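RimK-related lysine biosynthesis protein (Thermococcus kodakarensis, PDB 5K2M) probably acts as an ATP-dependent, magnesium-requiring ligase of the RimK/LysX family in amino-acid biosynthesis, and binds ADP and magnesium. Local coordinates at residues V9-E14 and I47-S52. Numbering follows the deposited sequence.
Sequences VLRREE and IIRNVS
Arg49 folds back at chi2 (-66°) and chi3 (-58°), which swings its guanidinium edge onto the carboxylate of Glu14. Glu14 bends at chi2 (75°) to bring that carboxylate across from the first turn of helix 12-24. Arg49 holds a single oxygen side-on. Its NE lies 2.9 Å from Glu14 OE2, on the anti lone pair. Its NH1 meets the same OE2 on the syn side, well out of the carboxylate plane. OE2 sits in the guanidinium plane of Arg49, and the NE bond is the straighter of the two. Arg11 grips the carboxylate with one nitrogen to each oxygen. Its NE is 3.0 Å from Glu14 OE1. Its NH2 reaches Glu14 OE2 on the syn side, again well out of the carboxylate plane. The backbone N of Arg11, at the N-cap position, also donates to OE1. OE1 therefore accepts two bonds and OE2 three. Arg11, Glu14 and Arg49 thus form a largely buried salt-bridge network. The CG2 methyl of Val51 sits over the centre of one face of the Arg11 guanidinium, 3.9 Å from CZ of Arg11. It also touches Val9 CG2. One water donates to both Val9 O and Arg49 O and joins the two backbones. Beyond the two segments, Arg49 NH1 also bonds to Met246 O, and Arg11 NH1 pairs with Glu247. The contact ties the loop after strand 2-7 and the start of helix 12-24 to strand 45-49 and the residues that follow it, within the parallel N-terminal sheet. Without the carboxylate, as with an alanine at Glu14, Arg11 and Arg49 would probably lose their shared partner, leaving two like charges close together. Arg11 NH2 and Arg49 NH1 are just 3.7 Å apart, so the buried carboxylate probably offsets their repulsion, and the two cations in turn are likely to favour its ionised form.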
loop_
_atom_site.group_PDB
_atom_site.type_symbol
_atom_site.label_atom_id
_atom_site.label_comp_id
_atom_site.label_asym_id
_atom_site.label_seq_id
_atom_site.Cartn_x
_atom_site.Cartn_y
_atom_site.Cartn_z
ATOM N N VAL A 9 -12.970 8.371 -43.446
ATOM C CA VAL A 9 -12.878 7.999 -44.847
ATOM C C VAL A 9 -12.297 9.211 -45.559
ATOM O O VAL A 9 -12.370 10.332 -45.046
ATOM C CB VAL A 9 -14.249 7.580 -45.451
ATOM C CG1 VAL A 9 -14.788 6.322 -44.773
ATOM C CG2 VAL A 9 -15.274 8.691 -45.354
ATOM N N LEU A 10 -11.706 8.994 -46.720
ATOM C CA LEU A 10 -11.143 10.087 -47.491
ATOM C C LEU A 10 -12.151 10.532 -48.541
ATOM O O LEU A 10 -12.217 9.965 -49.637
ATOM C CB LEU A 10 -9.814 9.672 -48.137
ATOM C CG LEU A 10 -8.688 9.328 -47.160
ATOM C CD1 LEU A 10 -7.496 8.748 -47.903
ATOM C CD2 LEU A 10 -8.252 10.533 -46.340
ATOM N N ARG A 11 -12.953 11.529 -48.180
ATOM C CA ARG A 11 -13.906 12.142 -49.111
ATOM C C ARG A 11 -13.123 13.074 -50.039
ATOM O O ARG A 11 -11.911 13.242 -49.894
ATOM C CB ARG A 11 -14.995 12.939 -48.356
ATOM C CG ARG A 11 -15.820 12.131 -47.365
ATOM C CD ARG A 11 -16.556 12.999 -46.343
ATOM N NE ARG A 11 -15.656 13.662 -45.401
ATOM C CZ ARG A 11 -16.045 14.461 -44.401
ATOM N NH1 ARG A 11 -17.339 14.701 -44.191
ATOM N NH2 ARG A 11 -15.136 15.032 -43.597
ATOM N N ARG A 12 -13.810 13.673 -50.998
ATOM C CA ARG A 12 -13.169 14.610 -51.899
ATOM C C ARG A 12 -12.438 15.723 -51.126
ATOM O O ARG A 12 -11.318 16.080 -51.465
ATOM C CB ARG A 12 -14.207 15.187 -52.865
ATOM C CG ARG A 12 -13.763 16.423 -53.629
ATOM C CD ARG A 12 -12.532 16.184 -54.499
ATOM N NE ARG A 12 -11.801 17.433 -54.713
ATOM C CZ ARG A 12 -12.234 18.451 -55.458
ATOM N NH1 ARG A 12 -13.407 18.391 -56.093
ATOM N NH2 ARG A 12 -11.484 19.546 -55.568
ATOM N N GLU A 13 -13.073 16.260 -50.090
ATOM C CA GLU A 13 -12.446 17.274 -49.244
ATOM C C GLU A 13 -11.062 16.840 -48.726
ATOM O O GLU A 13 -10.095 17.609 -48.819
ATOM C CB GLU A 13 -13.349 17.644 -48.063
ATOM C CG GLU A 13 -14.552 18.517 -48.414
ATOM C CD GLU A 13 -15.810 17.729 -48.781
ATOM O OE1 GLU A 13 -16.908 18.331 -48.747
ATOM O OE2 GLU A 13 -15.714 16.522 -49.111
ATOM N N GLU A 14 -10.967 15.609 -48.206
ATOM C CA GLU A 14 -9.711 15.105 -47.623
ATOM C C GLU A 14 -8.626 14.897 -48.671
ATOM O O GLU A 14 -7.446 15.160 -48.416
ATOM C CB GLU A 14 -9.932 13.811 -46.821
ATOM C CG GLU A 14 -10.555 14.031 -45.451
ATOM C CD GLU A 14 -12.044 14.361 -45.506
ATOM O OE1 GLU A 14 -12.788 13.654 -46.224
ATOM O OE2 GLU A 14 -12.477 15.329 -44.833
ATOM N N ILE A 47 -4.480 18.366 -39.107
ATOM C CA ILE A 47 -5.748 18.830 -39.649
ATOM C C ILE A 47 -6.781 17.759 -39.336
ATOM O O ILE A 47 -6.704 16.639 -39.835
ATOM C CB ILE A 47 -5.642 19.083 -41.163
ATOM C CG1 ILE A 47 -4.649 20.225 -41.416
ATOM C CG2 ILE A 47 -6.996 19.444 -41.753
ATOM C CD1 ILE A 47 -4.189 20.345 -42.856
ATOM N N ILE A 48 -7.735 18.113 -38.490
ATOM C CA ILE A 48 -8.704 17.163 -37.944
ATOM C C ILE A 48 -9.887 17.013 -38.904
ATOM O O ILE A 48 -10.647 17.964 -39.091
ATOM C CB ILE A 48 -9.200 17.649 -36.572
ATOM C CG1 ILE A 48 -8.028 17.772 -35.592
ATOM C CG2 ILE A 48 -10.272 16.710 -36.006
ATOM C CD1 ILE A 48 -7.433 16.456 -35.130
ATOM N N ARG A 49 -10.043 15.831 -39.504
ATOM C CA ARG A 49 -11.095 15.613 -40.500
ATOM C C ARG A 49 -11.968 14.365 -40.258
ATOM O O ARG A 49 -12.659 13.921 -41.179
ATOM C CB ARG A 49 -10.491 15.562 -41.903
ATOM C CG ARG A 49 -9.759 16.831 -42.315
ATOM C CD ARG A 49 -10.701 18.020 -42.449
ATOM N NE ARG A 49 -11.750 17.749 -43.424
ATOM C CZ ARG A 49 -12.680 18.622 -43.801
ATOM N NH1 ARG A 49 -13.591 18.252 -44.695
ATOM N NH2 ARG A 49 -12.704 19.857 -43.304
ATOM N N ASN A 50 -11.984 13.845 -39.027
ATOM C CA ASN A 50 -12.789 12.659 -38.699
ATOM C C ASN A 50 -14.281 12.949 -38.994
ATOM O O ASN A 50 -14.770 14.018 -38.649
ATOM C CB ASN A 50 -12.666 12.266 -37.216
ATOM C CG ASN A 50 -11.224 12.100 -36.722
ATOM O OD1 ASN A 50 -10.858 11.035 -36.222
ATOM N ND2 ASN A 50 -10.435 13.157 -36.782
ATOM N N VAL A 51 -15.015 12.014 -39.603
ATOM C CA VAL A 51 -16.449 12.249 -39.877
ATOM C C VAL A 51 -17.287 12.349 -38.586
ATOM O O VAL A 51 -18.246 13.118 -38.511
ATOM C CB VAL A 51 -17.040 11.179 -40.821
ATOM C CG1 VAL A 51 -18.523 11.415 -41.051
ATOM C CG2 VAL A 51 -16.329 11.224 -42.160
ATOM N N SER A 52 -16.921 11.574 -37.571
ATOM C CA SER A 52 -17.600 11.645 -36.295
ATOM C C SER A 52 -17.160 12.910 -35.559
ATOM O O SER A 52 -15.959 13.141 -35.349
ATOM C CB SER A 52 -17.296 10.405 -35.448
ATOM O OG SER A 52 -17.582 10.637 -34.089
HETATM O O HOH W 1 -13.018 11.590 -42.612
#